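PDB 3G79: NDP-N-acetyl-D-galactosaminuronic acid dehydrogenase from Methanosarcina mazei Go1, which probably oxidises UDP-N-acetyl-D-mannosamine to its uronate with two NAD(+). Local coordinates for residues Y28-D39 with V183-R193. Residues are numbered along the deposited sequence; the frame is centred on the assembly and turned at random.
Sequences YVGIPAAVLFAD and VMVGRLLKNIR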
ATOM      1  N   TYR A  28      21.927 -20.475  13.089  1.00 40.70           N
ATOM      2  CA  TYR A  28      21.171 -20.869  11.908  1.00 42.76           C
ATOM      3  C   TYR A  28      21.572 -20.087  10.645  1.00 42.53           C
ATOM      4  O   TYR A  28      21.635 -20.690   9.580  1.00 44.24           O
ATOM      5  CB  TYR A  28      19.642 -21.042  12.140  1.00 45.30           C
ATOM      6  CG  TYR A  28      18.827 -19.813  12.510  1.00 61.27           C
ATOM      7  CD1 TYR A  28      18.587 -19.473  13.851  1.00 47.15           C
ATOM      8  CD2 TYR A  28      18.243 -19.023  11.526  1.00 47.03           C
ATOM      9  CE1 TYR A  28      17.826 -18.329  14.200  1.00 61.33           C
ATOM     10  CE2 TYR A  28      17.470 -17.880  11.858  1.00 61.54           C
ATOM     11  CZ  TYR A  28      17.279 -17.543  13.196  1.00 47.36           C
ATOM     12  OH  TYR A  28      16.527 -16.431  13.506  1.00 61.53           O
ATOM     13  N   VAL A  29      21.935 -18.802  10.781  1.00 40.26           N
ATOM     14  CA  VAL A  29      22.352 -17.928   9.660  1.00 37.20           C
ATOM     15  C   VAL A  29      23.861 -17.805   9.409  1.00 35.36           C
ATOM     16  O   VAL A  29      24.305 -17.664   8.267  1.00 34.90           O
ATOM     17  CB  VAL A  29      21.793 -16.479   9.804  1.00 36.83           C
ATOM     18  CG1 VAL A  29      20.326 -16.429   9.462  1.00 44.32           C
ATOM     19  CG2 VAL A  29      22.017 -15.937  11.189  1.00 43.82           C
ATOM     20  N   GLY A  30      24.662 -17.839  10.469  1.00 33.53           N
ATOM     21  CA  GLY A  30      26.082 -17.613  10.302  1.00 31.34           C
ATOM     22  C   GLY A  30      26.771 -18.826   9.699  1.00 30.76           C
ATOM     23  O   GLY A  30      27.806 -18.688   9.023  1.00 30.44           O
ATOM     24  N   ILE A  31      26.229 -20.021   9.933  1.00 29.84           N
ATOM     25  CA  ILE A  31      26.851 -21.212   9.329  1.00 29.19           C
ATOM     26  C   ILE A  31      26.675 -21.225   7.778  1.00 29.76           C
ATOM     27  O   ILE A  31      27.661 -21.382   7.050  1.00 29.11           O
ATOM     28  CB  ILE A  31      26.386 -22.522   9.967  1.00 27.69           C
ATOM     29  CG1 ILE A  31      26.513 -22.427  11.497  1.00 40.32           C
ATOM     30  CG2 ILE A  31      27.166 -23.695   9.348  1.00 39.75           C
ATOM     31  CD1 ILE A  31      26.630 -23.759  12.293  1.00 27.13           C
ATOM     32  N   PRO A  32      25.432 -21.031   7.267  1.00 30.83           N
ATOM     33  CA  PRO A  32      25.272 -20.993   5.790  1.00 31.24           C
ATOM     34  C   PRO A  32      26.115 -19.885   5.188  1.00 31.40           C
ATOM     35  O   PRO A  32      26.902 -20.137   4.269  1.00 31.84           O
ATOM     36  CB  PRO A  32      23.765 -20.710   5.600  1.00 31.17           C
ATOM     37  CG  PRO A  32      23.122 -21.282   6.831  1.00 29.05           C
ATOM     38  CD  PRO A  32      24.125 -20.888   7.939  1.00 31.04           C
ATOM     39  N   ALA A  33      25.974 -18.685   5.753  1.00 31.21           N
ATOM     40  CA  ALA A  33      26.750 -17.516   5.348  1.00 30.78           C
ATOM     41  C   ALA A  33      28.206 -17.838   5.227  1.00 30.64           C
ATOM     42  O   ALA A  33      28.758 -17.687   4.152  1.00 31.59           O
ATOM     43  CB  ALA A  33      26.533 -16.349   6.302  1.00 31.19           C
ATOM     44  N   ALA A  34      28.828 -18.304   6.312  1.00 30.75           N
ATOM     45  CA  ALA A  34      30.271 -18.531   6.342  1.00 30.27           C
ATOM     46  C   ALA A  34      30.599 -19.523   5.278  1.00 30.74           C
ATOM     47  O   ALA A  34      31.639 -19.470   4.632  1.00 31.25           O
ATOM     48  CB  ALA A  34      30.700 -19.093   7.663  1.00 30.52           C
ATOM     49  N   VAL A  35      29.671 -20.424   5.061  1.00 31.13           N
ATOM     50  CA  VAL A  35      30.000 -21.601   4.297  1.00 32.31           C
ATOM     51  C   VAL A  35      29.744 -21.325   2.813  1.00 33.05           C
ATOM     52  O   VAL A  35      30.397 -21.908   1.938  1.00 33.58           O
ATOM     53  CB  VAL A  35      29.274 -22.797   4.950  1.00 32.95           C
ATOM     54  CG1 VAL A  35      28.656 -23.701   3.973  1.00 29.98           C
ATOM     55  CG2 VAL A  35      30.206 -23.498   5.963  1.00 27.97           C
ATOM     56  N   LEU A  36      28.856 -20.361   2.546  1.00 32.49           N
ATOM     57  CA  LEU A  36      28.649 -19.860   1.207  1.00 32.03           C
ATOM     58  C   LEU A  36      29.871 -19.045   0.751  1.00 31.09           C
ATOM     59  O   LEU A  36      30.367 -19.235  -0.375  1.00 31.50           O
ATOM     60  CB  LEU A  36      27.381 -19.005   1.172  1.00 33.10           C
ATOM     61  CG  LEU A  36      26.043 -19.475   0.593  1.00 30.57           C
ATOM     62  CD1 LEU A  36      26.033 -20.910   0.161  1.00 33.63           C
ATOM     63  CD2 LEU A  36      24.933 -19.222   1.583  1.00 33.39           C
ATOM     64  N   PHE A  37      30.370 -18.170   1.631  1.00 28.90           N
ATOM     65  CA  PHE A  37      31.599 -17.424   1.363  1.00 27.79           C
ATOM     66  C   PHE A  37      32.733 -18.391   1.015  1.00 28.14           C
ATOM     67  O   PHE A  37      33.450 -18.170   0.048  1.00 29.36           O
ATOM     68  CB  PHE A  37      32.058 -16.634   2.591  1.00 26.92           C
ATOM     69  CG  PHE A  37      31.241 -15.406   2.911  1.00 29.35           C
ATOM     70  CD1 PHE A  37      30.829 -14.522   1.905  1.00 25.21           C
ATOM     71  CD2 PHE A  37      30.955 -15.096   4.254  1.00 25.10           C
ATOM     72  CE1 PHE A  37      30.090 -13.368   2.237  1.00 29.50           C
ATOM     73  CE2 PHE A  37      30.238 -13.949   4.598  1.00 29.28           C
ATOM     74  CZ  PHE A  37      29.783 -13.087   3.584  1.00 24.96           C
ATOM     75  N   ALA A  38      32.892 -19.464   1.796  1.00 26.99           N
ATOM     76  CA  ALA A  38      34.034 -20.344   1.606  1.00 27.19           C
ATOM     77  C   ALA A  38      33.940 -21.137   0.274  1.00 28.54           C
ATOM     78  O   ALA A  38      34.953 -21.488  -0.328  1.00 26.83           O
ATOM     79  CB  ALA A  38      34.249 -21.274   2.845  1.00 26.40           C
ATOM     80  N   ASP A  39      32.718 -21.371  -0.204  1.00 30.96           N
ATOM     81  CA  ASP A  39      32.517 -22.066  -1.485  1.00 32.10           C
ATOM     82  C   ASP A  39      32.758 -21.149  -2.692  1.00 32.93           C
ATOM     83  O   ASP A  39      32.947 -21.622  -3.789  1.00 32.99           O
ATOM     84  CB  ASP A  39      31.096 -22.672  -1.575  1.00 31.81           C
ATOM     85  CG  ASP A  39      30.948 -23.626  -2.752  1.00 51.74           C
ATOM     86  OD1 ASP A  39      29.932 -23.505  -3.502  1.00 32.79           O
ATOM     87  OD2 ASP A  39      31.874 -24.475  -2.943  1.00 31.41           O
ATOM     88  N   VAL A 183      15.453 -14.169   5.728  1.00 51.81           N
ATOM     89  CA  VAL A 183      15.832 -15.554   5.587  1.00 53.33           C
ATOM     90  C   VAL A 183      14.797 -16.376   6.366  1.00 55.37           C
ATOM     91  O   VAL A 183      14.182 -15.851   7.316  1.00 56.06           O
ATOM     92  CB  VAL A 183      17.249 -15.722   6.183  1.00 53.30           C
ATOM     93  CG1 VAL A 183      17.401 -17.006   6.969  1.00 44.33           C
ATOM     94  CG2 VAL A 183      18.314 -15.575   5.091  1.00 44.00           C
ATOM     95  N   MET A 184      14.560 -17.630   5.954  1.00 56.03           N
ATOM     96  CA  MET A 184      13.860 -18.594   6.830  1.00 56.47           C
ATOM     97  C   MET A 184      14.485 -19.974   6.820  1.00 54.21           C
ATOM     98  O   MET A 184      15.048 -20.406   5.807  1.00 52.87           O
ATOM     99  CB  MET A 184      12.331 -18.660   6.608  1.00 59.00           C
ATOM    100  CG  MET A 184      11.830 -18.489   5.173  1.00 73.94           C
ATOM    101  SD  MET A 184      10.027 -18.756   4.980  1.00 63.06           S
ATOM    102  CE  MET A 184       9.946 -20.563   4.965  1.00 73.83           C
ATOM    103  N   VAL A 185      14.399 -20.648   7.973  1.00 53.44           N
ATOM    104  CA  VAL A 185      14.918 -22.008   8.116  1.00 52.77           C
ATOM    105  C   VAL A 185      14.220 -22.903   7.098  1.00 52.06           C
ATOM    106  O   VAL A 185      13.086 -22.605   6.689  1.00 50.64           O
ATOM    107  CB  VAL A 185      14.772 -22.563   9.543  1.00 52.93           C
ATOM    108  CG1 VAL A 185      15.802 -21.919  10.464  1.00 69.63           C
ATOM    109  CG2 VAL A 185      13.349 -22.348  10.073  1.00 70.05           C
ATOM    110  N   GLY A 186      14.910 -23.966   6.668  1.00 52.06           N
ATOM    111  CA  GLY A 186      14.436 -24.796   5.561  1.00 52.34           C
ATOM    112  C   GLY A 186      14.686 -24.170   4.186  1.00 52.64           C
ATOM    113  O   GLY A 186      14.732 -24.888   3.171  1.00 52.53           O
ATOM    114  N   ARG A 187      14.836 -22.840   4.154  1.00 52.32           N
ATOM    115  CA  ARG A 187      15.101 -22.098   2.918  1.00 52.75           C
ATOM    116  C   ARG A 187      16.382 -21.217   3.010  1.00 51.07           C
ATOM    117  O   ARG A 187      16.450 -20.148   2.391  1.00 50.40           O
ATOM    118  CB  ARG A 187      13.885 -21.220   2.538  1.00 54.10           C
ATOM    119  CG  ARG A 187      12.544 -21.926   2.173  1.00 72.26           C
ATOM    120  CD  ARG A 187      11.545 -20.889   1.542  1.00 56.51           C
ATOM    121  NE  ARG A 187      10.117 -21.238   1.609  1.00 72.64           N
ATOM    122  CZ  ARG A 187       9.105 -20.359   1.529  1.00 58.38           C
ATOM    123  NH1 ARG A 187       9.329 -19.055   1.385  1.00 72.58           N
ATOM    124  NH2 ARG A 187       7.848 -20.786   1.590  1.00 72.71           N
ATOM    125  N   LEU A 188      17.375 -21.655   3.791  1.00 49.60           N
ATOM    126  CA  LEU A 188      18.560 -20.815   4.101  1.00 48.04           C
ATOM    127  C   LEU A 188      19.472 -20.527   2.886  1.00 46.84           C
ATOM    128  O   LEU A 188      19.702 -19.363   2.523  1.00 47.24           O
ATOM    129  CB  LEU A 188      19.376 -21.386   5.279  1.00 47.08           C
ATOM    130  CG  LEU A 188      19.332 -20.802   6.715  1.00 62.10           C
ATOM    131  CD1 LEU A 188      18.051 -20.121   7.071  1.00 46.83           C
ATOM    132  CD2 LEU A 188      19.640 -21.848   7.799  1.00 46.95           C
ATOM    133  N   LEU A 189      19.981 -21.587   2.268  1.00 44.80           N
ATOM    134  CA  LEU A 189      20.841 -21.459   1.113  1.00 43.27           C
ATOM    135  C   LEU A 189      20.269 -20.629  -0.045  1.00 43.32           C
ATOM    136  O   LEU A 189      20.991 -19.800  -0.600  1.00 42.90           O
ATOM    137  CB  LEU A 189      21.305 -22.824   0.638  1.00 42.56           C
ATOM    138  CG  LEU A 189      22.583 -23.352   1.270  1.00 34.34           C
ATOM    139  CD1 LEU A 189      22.490 -23.394   2.770  1.00 43.00           C
ATOM    140  CD2 LEU A 189      22.949 -24.747   0.715  1.00 43.10           C
ATOM    141  N   LYS A 190      18.999 -20.814  -0.404  1.00 43.65           N
ATOM    142  CA  LYS A 190      18.501 -20.080  -1.565  1.00 45.76           C
ATOM    143  C   LYS A 190      18.071 -18.681  -1.243  1.00 45.38           C
ATOM    144  O   LYS A 190      18.138 -17.808  -2.113  1.00 45.40           O
ATOM    145  CB  LYS A 190      17.428 -20.815  -2.405  1.00 48.28           C
ATOM    146  CG  LYS A 190      16.334 -21.568  -1.665  1.00 53.59           C
ATOM    147  CD  LYS A 190      15.830 -22.721  -2.552  1.00 51.27           C
ATOM    148  CE  LYS A 190      17.005 -23.602  -3.066  1.00 53.77           C
ATOM    149  NZ  LYS A 190      16.651 -24.491  -4.238  1.00 52.67           N
ATOM    150  N   ASN A 191      17.623 -18.464  -0.009  1.00 44.91           N
ATOM    151  CA  ASN A 191      17.315 -17.101   0.445  1.00 44.80           C
ATOM    152  C   ASN A 191      18.550 -16.199   0.323  1.00 44.16           C
ATOM    153  O   ASN A 191      18.506 -15.166  -0.333  1.00 44.69           O
ATOM    154  CB  ASN A 191      16.785 -17.100   1.885  1.00 44.91           C
ATOM    155  CG  ASN A 191      15.340 -17.583   1.993  1.00 48.79           C
ATOM    156  OD1 ASN A 191      14.798 -17.635   3.083  1.00 44.34           O
ATOM    157  ND2 ASN A 191      14.721 -17.923   0.870  1.00 44.27           N
ATOM    158  N   ILE A 192      19.655 -16.608   0.942  1.00 42.47           N
ATOM    159  CA  ILE A 192      20.896 -15.857   0.849  1.00 40.53           C
ATOM    160  C   ILE A 192      21.320 -15.655  -0.617  1.00 39.15           C
ATOM    161  O   ILE A 192      21.783 -14.575  -0.976  1.00 39.93           O
ATOM    162  CB  ILE A 192      22.032 -16.550   1.626  1.00 40.42           C
ATOM    163  CG1 ILE A 192      21.604 -16.839   3.082  1.00 38.87           C
ATOM    164  CG2 ILE A 192      23.338 -15.732   1.514  1.00 38.89           C
ATOM    165  CD1 ILE A 192      22.610 -17.552   3.879  1.00 39.47           C
ATOM    166  N   ARG A 193      21.149 -16.681  -1.451  1.00 36.60           N
ATOM    167  CA  ARG A 193      21.570 -16.640  -2.860  1.00 34.20           C
ATOM    168  C   ARG A 193      20.616 -15.886  -3.783  1.00 32.94           C
ATOM    169  O   ARG A 193      21.068 -15.236  -4.702  1.00 32.15           O
ATOM    170  CB  ARG A 193      21.689 -18.052  -3.440  1.00 33.25           C
ATOM    171  CG  ARG A 193      22.859 -18.864  -2.945  1.00 27.95           C
ATOM    172  CD  ARG A 193      22.762 -20.350  -3.368  1.00 32.83           C
ATOM    173  NE  ARG A 193      24.068 -20.982  -3.294  1.00 26.35           N
ATOM    174  CZ  ARG A 193      24.291 -22.258  -2.996  1.00 33.45           C
ATOM    175  NH1 ARG A 193      23.278 -23.066  -2.728  1.00 26.32           N
ATOM    176  NH2 ARG A 193      25.532 -22.734  -2.982  1.00 25.15           N
TER
HETATM  177  O   HOH W   1      27.844 -22.236  -3.452  1.00 25.74           O
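The backbone N of Met184, in the loop where Val183 meets Val29 and Val185 meets Tyr28, donates to Asn191 OD1 at 2.9 Å; the acceptor is met in its carbonyl plane and the N-H...O angle is 148°, a moderately bent bond tying the loop to helix 188-193. Across the contact the meetings are mostly apolar. Val185 CG1 comes obliquely to the Tyr28 ring, 3.9 Å from CD2. Pro32 works on two fronts: its CG meets Leu188 CD2 at 3.7 Å, its CB Ile192 CD1 at 3.8 Å. With CG1 of Ile192 beside its backbone N (chi1 -53°) and the chain extended to CD1, that methyl also reaches Leu36 CD2 at 3.7 Å. The other Leu36 branch, CD1, sits 3.5 Å above one face of the Arg193 guanidinium, offset toward the rim. Shortening Leu36 to an alanine is likely to leave the guanidinium face without its CD1 cover and Ile192 CD1 with Pro32 but not the CD2 methyl. Asp39 OD1 approaches the guanidinium edge, 4.5 Å from Arg193 NH2, beyond salt-bridge range; the water modelled between them is doubtfully close to both, whereas Asp39 OD2 pairs with Lys83. The helix axes cross at -63° in this NAD-binding, Rossmann-type domain, where Leu36 also touches Leu80 of helix 77-86, while Ala34 and Phe37 pack on strands 20-24 and 45-49.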